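3-polyprenyl-4-hydroxybenzoate decarboxylase and related decarboxylases (Pelotomaculum thermopropionicum, PDB 6H6X) probably decarboxylates aromatic acids as a prenylated-FMN-dependent UbiD-family enzyme, and belongs to the HmfF group, which acts on furan-dicarboxylic acid. Local coordinates at residues B[52-57]-B[282-287]; B[250-255]-B[270-275]. The protein carries 8 engineered substitutions. All blocks are in the same frame, centred on the assembly; numbering follows the deposited sequence.

Contact 1: B[52-57]-B[282-287]; sequences YAVPVV and RQPVYH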
loop_
_atom_site.group_PDB
_atom_site.type_symbol
_atom_site.label_atom_id
_atom_site.label_comp_id
_atom_site.label_asym_id
_atom_site.label_seq_id
_atom_site.Cartn_x
_atom_site.Cartn_y
_atom_site.Cartn_z
ATOM N N TYR B 52 -19.769 -8.496 -32.924
ATOM C CA TYR B 52 -19.968 -7.052 -33.136
ATOM C C TYR B 52 -18.880 -6.409 -33.998
ATOM O O TYR B 52 -17.717 -6.781 -33.905
ATOM C CB TYR B 52 -19.965 -6.321 -31.774
ATOM C CG TYR B 52 -21.077 -6.740 -30.837
ATOM C CD1 TYR B 52 -22.350 -6.177 -30.939
ATOM C CD2 TYR B 52 -20.865 -7.714 -29.867
ATOM C CE1 TYR B 52 -23.374 -6.559 -30.091
ATOM C CE2 TYR B 52 -21.881 -8.096 -29.023
ATOM C CZ TYR B 52 -23.124 -7.509 -29.126
ATOM O OH TYR B 52 -24.136 -7.900 -28.285
ATOM N N ALA B 53 -19.251 -5.423 -34.818
ATOM C CA ALA B 53 -18.256 -4.562 -35.480
ATOM C C ALA B 53 -17.785 -3.429 -34.549
ATOM O O ALA B 53 -16.715 -2.846 -34.755
ATOM C CB ALA B 53 -18.828 -3.979 -36.768
ATOM N N VAL B 54 -18.569 -3.133 -33.519
ATOM C CA VAL B 54 -18.261 -1.992 -32.628
ATOM C C VAL B 54 -17.170 -2.355 -31.598
ATOM O O VAL B 54 -17.344 -3.307 -30.860
ATOM C CB VAL B 54 -19.560 -1.543 -31.917
ATOM C CG1 VAL B 54 -19.273 -0.480 -30.841
ATOM C CG2 VAL B 54 -20.583 -1.062 -32.955
ATOM N N PRO B 55 -16.068 -1.593 -31.521
ATOM C CA PRO B 55 -15.102 -1.778 -30.450
ATOM C C PRO B 55 -15.565 -1.238 -29.082
ATOM O O PRO B 55 -16.552 -0.505 -29.029
ATOM C CB PRO B 55 -13.879 -1.006 -30.924
ATOM C CG PRO B 55 -14.382 -0.001 -31.825
ATOM C CD PRO B 55 -15.678 -0.479 -32.400
ATOM N N VAL B 56 -14.872 -1.666 -28.009
ATOM C CA VAL B 56 -15.194 -1.297 -26.631
ATOM C C VAL B 56 -13.963 -0.679 -26.040
ATOM O O VAL B 56 -12.873 -1.198 -26.230
ATOM C CB VAL B 56 -15.636 -2.492 -25.817
ATOM C CG1 VAL B 56 -15.728 -2.143 -24.327
ATOM C CG2 VAL B 56 -16.991 -2.973 -26.315
ATOM N N VAL B 57 -14.105 0.474 -25.373
ATOM C CA VAL B 57 -12.971 1.083 -24.692
ATOM C C VAL B 57 -13.281 1.079 -23.171
ATOM O O VAL B 57 -14.433 1.196 -22.738
ATOM C CB VAL B 57 -12.623 2.455 -25.286
ATOM C CG1 VAL B 57 -13.669 3.514 -24.951
ATOM C CG2 VAL B 57 -11.286 2.939 -24.842
ATOM N N ARG B 282 -21.193 7.187 -37.052
ATOM C CA ARG B 282 -20.767 6.189 -37.995
ATOM C C ARG B 282 -19.577 5.500 -37.350
ATOM O O ARG B 282 -18.588 6.164 -36.969
ATOM C CB ARG B 282 -20.346 6.858 -39.320
ATOM C CG ARG B 282 -19.942 5.914 -40.460
ATOM C CD ARG B 282 -19.921 6.626 -41.816
ATOM N NE ARG B 282 -21.250 7.167 -42.159
ATOM C CZ ARG B 282 -21.641 8.452 -42.080
ATOM N NH1 ARG B 282 -20.810 9.439 -41.677
ATOM N NH2 ARG B 282 -22.898 8.754 -42.408
ATOM N N GLN B 283 -19.691 4.181 -37.216
ATOM C CA GLN B 283 -18.635 3.353 -36.629
ATOM C C GLN B 283 -18.280 3.835 -35.210
ATOM O O GLN B 283 -17.171 4.320 -34.946
ATOM C CB GLN B 283 -17.412 3.268 -37.579
ATOM C CG GLN B 283 -17.728 2.547 -38.904
ATOM C CD GLN B 283 -16.498 1.951 -39.596
ATOM O OE1 GLN B 283 -15.356 2.397 -39.379
ATOM N NE2 GLN B 283 -16.725 0.926 -40.432
ATOM N N PRO B 284 -19.258 3.740 -34.292
ATOM C CA PRO B 284 -19.053 4.244 -32.924
ATOM C C PRO B 284 -18.087 3.405 -32.073
ATOM O O PRO B 284 -17.856 2.227 -32.354
ATOM C CB PRO B 284 -20.444 4.162 -32.332
ATOM C CG PRO B 284 -21.095 3.029 -33.013
ATOM C CD PRO B 284 -20.507 2.968 -34.412
ATOM N N VAL B 285 -17.540 4.019 -31.030
ATOM C CA VAL B 285 -16.813 3.318 -29.965
ATOM C C VAL B 285 -17.695 3.234 -28.732
ATOM O O VAL B 285 -18.177 4.242 -28.272
ATOM C CB VAL B 285 -15.530 4.044 -29.590
ATOM C CG1 VAL B 285 -14.667 3.169 -28.723
ATOM C CG2 VAL B 285 -14.774 4.437 -30.843
ATOM N N TYR B 286 -17.895 2.027 -28.204
ATOM C CA TYR B 286 -18.667 1.827 -27.012
ATOM C C TYR B 286 -17.718 1.915 -25.771
ATOM O O TYR B 286 -16.686 1.259 -25.747
ATOM C CB TYR B 286 -19.395 0.511 -27.061
ATOM C CG TYR B 286 -20.278 0.280 -25.843
ATOM C CD1 TYR B 286 -19.748 -0.243 -24.656
ATOM C CD2 TYR B 286 -21.629 0.614 -25.843
ATOM C CE1 TYR B 286 -20.535 -0.412 -23.535
ATOM C CE2 TYR B 286 -22.414 0.421 -24.714
ATOM C CZ TYR B 286 -21.838 -0.084 -23.573
ATOM O OH TYR B 286 -22.618 -0.277 -22.447
ATOM N N HIS B 287 -18.095 2.702 -24.766
ATOM C CA HIS B 287 -17.283 2.880 -23.540
ATOM C C HIS B 287 -17.971 2.131 -22.391
ATOM O O HIS B 287 -19.187 2.255 -22.168
ATOM C CB HIS B 287 -17.154 4.346 -23.232
ATOM C CG HIS B 287 -16.485 4.648 -21.940
ATOM N ND1 HIS B 287 -16.829 5.737 -21.184
ATOM C CD2 HIS B 287 -15.492 4.027 -21.278
ATOM C CE1 HIS B 287 -16.032 5.805 -20.136
ATOM N NE2 HIS B 287 -15.214 4.778 -20.171
#
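Val-56 pairs with Tyr-286, and Val-57 with His-287, as neighbouring parallel strands at one edge of a four-stranded mixed sheet, with 286-287 outermost and 56-58 beside it. The pairing joins the N-terminal UbiD region to the Rift-related, FMN-binding region. Two backbone hydrogen bonds both grip Tyr-286: its N donates to Pro-55 O at 3.0 Å, and its O accepts from Val-57 N at 2.7 Å. Tyr-286 O also takes a CA-H...O contact from Val-56 CA, and a second such contact runs from His-287 CA to Val-57 O. Apolar side chains line both faces. On the face of Val-56 and Tyr-286, CG2 of the valine lies 4.2 Å from ring atom CD1 of the tyrosine; the phenol then leads away from this strand, and its side chain packs on Ile-131 of strand 130-139. On the other face, Val-57 CG1 sits between its own backbone N and carbonyl carbon (chi1 71°), a rotation that brings it to 3.9 Å from Val-285 CG1 and against CB of His-287. Before the strands begin, the two methyls of Val-54 part: CG1 lies 3.4 Å from Pro-284 O and near Tyr-286 N and CB, while CG2 meets Pro-284 CG at 4.1 Å, the two side chains crossing at about a right angle. Helix 5-14 covers the Val-57 and Val-285 side through Leu-9 and Arg-6, and Pro-118 packs on Val-54 and Val-56. The polar end of His-287 is engaged by Glu-295, through NE2. At the ring carbon next to NE2, His-287 CD2, Val-57 O lies in the ring plane at the edge, 3.4 Å away.

Contact 2: B[250-255]-B[270-275]; sequences VREVEG and RPVVEV
Glu-252 and Arg-270 form an antiparallel hydrogen-bonded pair in the beta hairpin of strands 252-258 and 264-280. Glu-252 N gives its hydrogen to Arg-270 O at 2.9 Å, and Arg-270 N returns one to Glu-252 O at 2.8 Å. From this pair the Arg-270 chain runs extended from CG to NE, past Glu-254 CB, to a salt bridge of NH1 with Glu-254 OE2 at 2.9 Å. Only NH1 is within bonding distance of OE2, Arg-270 NE standing 3.9 Å off, and the carboxylate and guanidinium planes are 52° apart. Glu-254 has its CG anti to the backbone N (chi1 -179°) and then bends at chi2, which turns OE2 back to NH1 of Arg-270, the oxygen lying 32° out of the guanidinium plane. An alanine here in place of Arg-270 is likely to cost Glu-254 OE2 its bond from NH1 and to leave a gap beside Glu-254 CB where the chain now runs at CD. On the other flank, Val-272 CG2 lies against the Glu-252 side chain and 3.9 Å from Val-250 CG1. Pro-271 CG sits over one face of the Arg-251 guanidinium, whose NH1 also bonds Val-250 O at 2.8 Å.

A second shell fixes the charged ends. Tyr-130 binds Glu-254 OE1, and Arg-152, a prenylated-FMN-binding residue, bridges its OE2; Arg-160 pairs with Glu-252 and Glu-178 with Arg-251. The hairpin belongs to the antiparallel sheet of the Rift-related region: strand 160-163 packs on Val-250, Pro-271 and Val-272, strand 240-246 lies against Pro-271, and helix 169-179 covers Arg-251 and Pro-271 through Phe-174.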
loop_
_atom_site.group_PDB
_atom_site.type_symbol
_atom_site.label_atom_id
_atom_site.label_comp_id
_atom_site.label_asym_id
_atom_site.label_seq_id
_atom_site.Cartn_x
_atom_site.Cartn_y
_atom_site.Cartn_z
ATOM N N VAL B 250 -44.477 1.412 -13.339
ATOM C CA VAL B 250 -43.912 0.095 -13.599
ATOM C C VAL B 250 -42.694 -0.154 -12.698
ATOM O O VAL B 250 -41.857 0.743 -12.455
ATOM C CB VAL B 250 -43.505 -0.083 -15.081
ATOM C CG1 VAL B 250 -42.887 -1.461 -15.307
ATOM C CG2 VAL B 250 -44.708 0.112 -15.980
ATOM N N ARG B 251 -42.632 -1.384 -12.196
ATOM C CA ARG B 251 -41.515 -1.890 -11.390
ATOM C C ARG B 251 -41.219 -3.291 -11.862
ATOM O O ARG B 251 -42.118 -4.127 -11.904
ATOM C CB ARG B 251 -41.864 -1.914 -9.905
ATOM C CG ARG B 251 -42.110 -0.540 -9.305
ATOM C CD ARG B 251 -40.809 0.264 -9.274
ATOM N NE ARG B 251 -40.994 1.541 -8.575
ATOM C CZ ARG B 251 -41.465 2.656 -9.126
ATOM N NH1 ARG B 251 -41.808 2.699 -10.413
ATOM N NH2 ARG B 251 -41.615 3.741 -8.373
ATOM N N GLU B 252 -39.973 -3.530 -12.270
ATOM C CA GLU B 252 -39.492 -4.863 -12.647
ATOM C C GLU B 252 -38.189 -5.135 -11.958
ATOM O O GLU B 252 -37.488 -4.201 -11.556
ATOM C CB GLU B 252 -39.333 -4.990 -14.159
ATOM C CG GLU B 252 -40.692 -4.950 -14.865
ATOM C CD GLU B 252 -40.627 -4.936 -16.384
ATOM O OE1 GLU B 252 -39.526 -5.022 -16.988
ATOM O OE2 GLU B 252 -41.714 -4.816 -16.987
ATOM N N VAL B 253 -37.870 -6.414 -11.830
ATOM C CA VAL B 253 -36.730 -6.816 -11.039
ATOM C C VAL B 253 -35.445 -6.449 -11.790
ATOM O O VAL B 253 -35.199 -6.865 -12.932
ATOM C CB VAL B 253 -36.751 -8.315 -10.674
ATOM C CG1 VAL B 253 -35.495 -8.673 -9.886
ATOM C CG2 VAL B 253 -38.001 -8.670 -9.865
ATOM N N GLU B 254 -34.634 -5.640 -11.129
ATOM C CA GLU B 254 -33.318 -5.238 -11.661
ATOM C C GLU B 254 -32.269 -5.804 -10.712
ATOM O O GLU B 254 -32.407 -5.736 -9.474
ATOM C CB GLU B 254 -33.236 -3.706 -11.758
ATOM C CG GLU B 254 -31.937 -3.144 -12.323
ATOM C CD GLU B 254 -30.778 -3.069 -11.314
ATOM O OE1 GLU B 254 -29.610 -3.257 -11.725
ATOM O OE2 GLU B 254 -31.009 -2.830 -10.106
ATOM N N GLY B 255 -31.205 -6.336 -11.273
ATOM C CA GLY B 255 -30.140 -6.851 -10.426
ATOM C C GLY B 255 -30.160 -8.363 -10.288
ATOM O O GLY B 255 -31.001 -9.001 -10.915
ATOM N N ARG B 270 -37.695 -2.309 -9.552
ATOM C CA ARG B 270 -37.162 -0.965 -9.834
ATOM C C ARG B 270 -37.714 -0.388 -11.127
ATOM O O ARG B 270 -38.320 -1.118 -11.923
ATOM C CB ARG B 270 -35.625 -1.037 -9.900
ATOM C CG ARG B 270 -35.011 -1.098 -8.506
ATOM C CD ARG B 270 -33.514 -1.224 -8.470
ATOM N NE ARG B 270 -33.096 -1.461 -7.094
ATOM C CZ ARG B 270 -32.376 -2.500 -6.664
ATOM N NH1 ARG B 270 -31.934 -3.461 -7.484
ATOM N NH2 ARG B 270 -32.080 -2.567 -5.374
ATOM N N PRO B 271 -37.486 0.918 -11.371
ATOM C CA PRO B 271 -38.076 1.485 -12.583
ATOM C C PRO B 271 -37.530 0.903 -13.846
ATOM O O PRO B 271 -36.529 0.184 -13.846
ATOM C CB PRO B 271 -37.760 2.964 -12.472
ATOM C CG PRO B 271 -37.791 3.195 -11.002
ATOM C CD PRO B 271 -37.134 1.974 -10.410
ATOM N N VAL B 272 -38.209 1.232 -14.931
ATOM C CA VAL B 272 -37.930 0.677 -16.245
ATOM C C VAL B 272 -37.900 1.819 -17.274
ATOM O O VAL B 272 -38.707 2.701 -17.228
ATOM C CB VAL B 272 -39.018 -0.349 -16.633
ATOM C CG1 VAL B 272 -38.803 -0.879 -18.036
ATOM C CG2 VAL B 272 -39.005 -1.509 -15.646
ATOM N N VAL B 273 -36.954 1.767 -18.192
ATOM C CA VAL B 273 -36.835 2.691 -19.270
ATOM C C VAL B 273 -37.242 1.944 -20.516
ATOM O O VAL B 273 -36.689 0.884 -20.787
ATOM C CB VAL B 273 -35.355 3.149 -19.474
ATOM C CG1 VAL B 273 -35.199 3.994 -20.737
ATOM C CG2 VAL B 273 -34.863 3.929 -18.264
ATOM N N GLU B 274 -38.193 2.503 -21.264
ATOM C CA GLU B 274 -38.494 2.075 -22.636
ATOM C C GLU B 274 -37.706 2.968 -23.580
ATOM O O GLU B 274 -37.785 4.197 -23.491
ATOM C CB GLU B 274 -39.999 2.213 -22.925
ATOM C CG GLU B 274 -40.418 2.004 -24.387
ATOM C CD GLU B 274 -41.950 1.928 -24.589
ATOM O OE1 GLU B 274 -42.502 2.711 -25.406
ATOM O OE2 GLU B 274 -42.620 1.087 -23.939
ATOM N N VAL B 275 -36.985 2.367 -24.517
ATOM C CA VAL B 275 -36.165 3.145 -25.438
ATOM C C VAL B 275 -36.934 3.388 -26.740
ATOM O O VAL B 275 -37.508 2.450 -27.321
ATOM C CB VAL B 275 -34.703 2.616 -25.596
ATOM C CG1 VAL B 275 -34.419 1.409 -24.741
ATOM C CG2 VAL B 275 -34.244 2.411 -27.038
#

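Contact 2 is nested within the chain loop that contact 1 closes: 52-57 comes first, then 250-255 and 270-275, and finally 282-287. The two centres are 26 Å apart and the nearest atoms about 12 Å, so the contacts do not touch. Both approach the bound prenylated flavin: the side chain of Glu-254 in contact 2 lies about 7 Å from it and that of His-287 in contact 1 about 8 Å. Strand 264-280, which carries the second half of contact 2, is followed directly by strand 286-287, so the chain leaves the antiparallel flavin-binding sheet to pair with 56-58, tying the N-terminal region to the flavin-binding part.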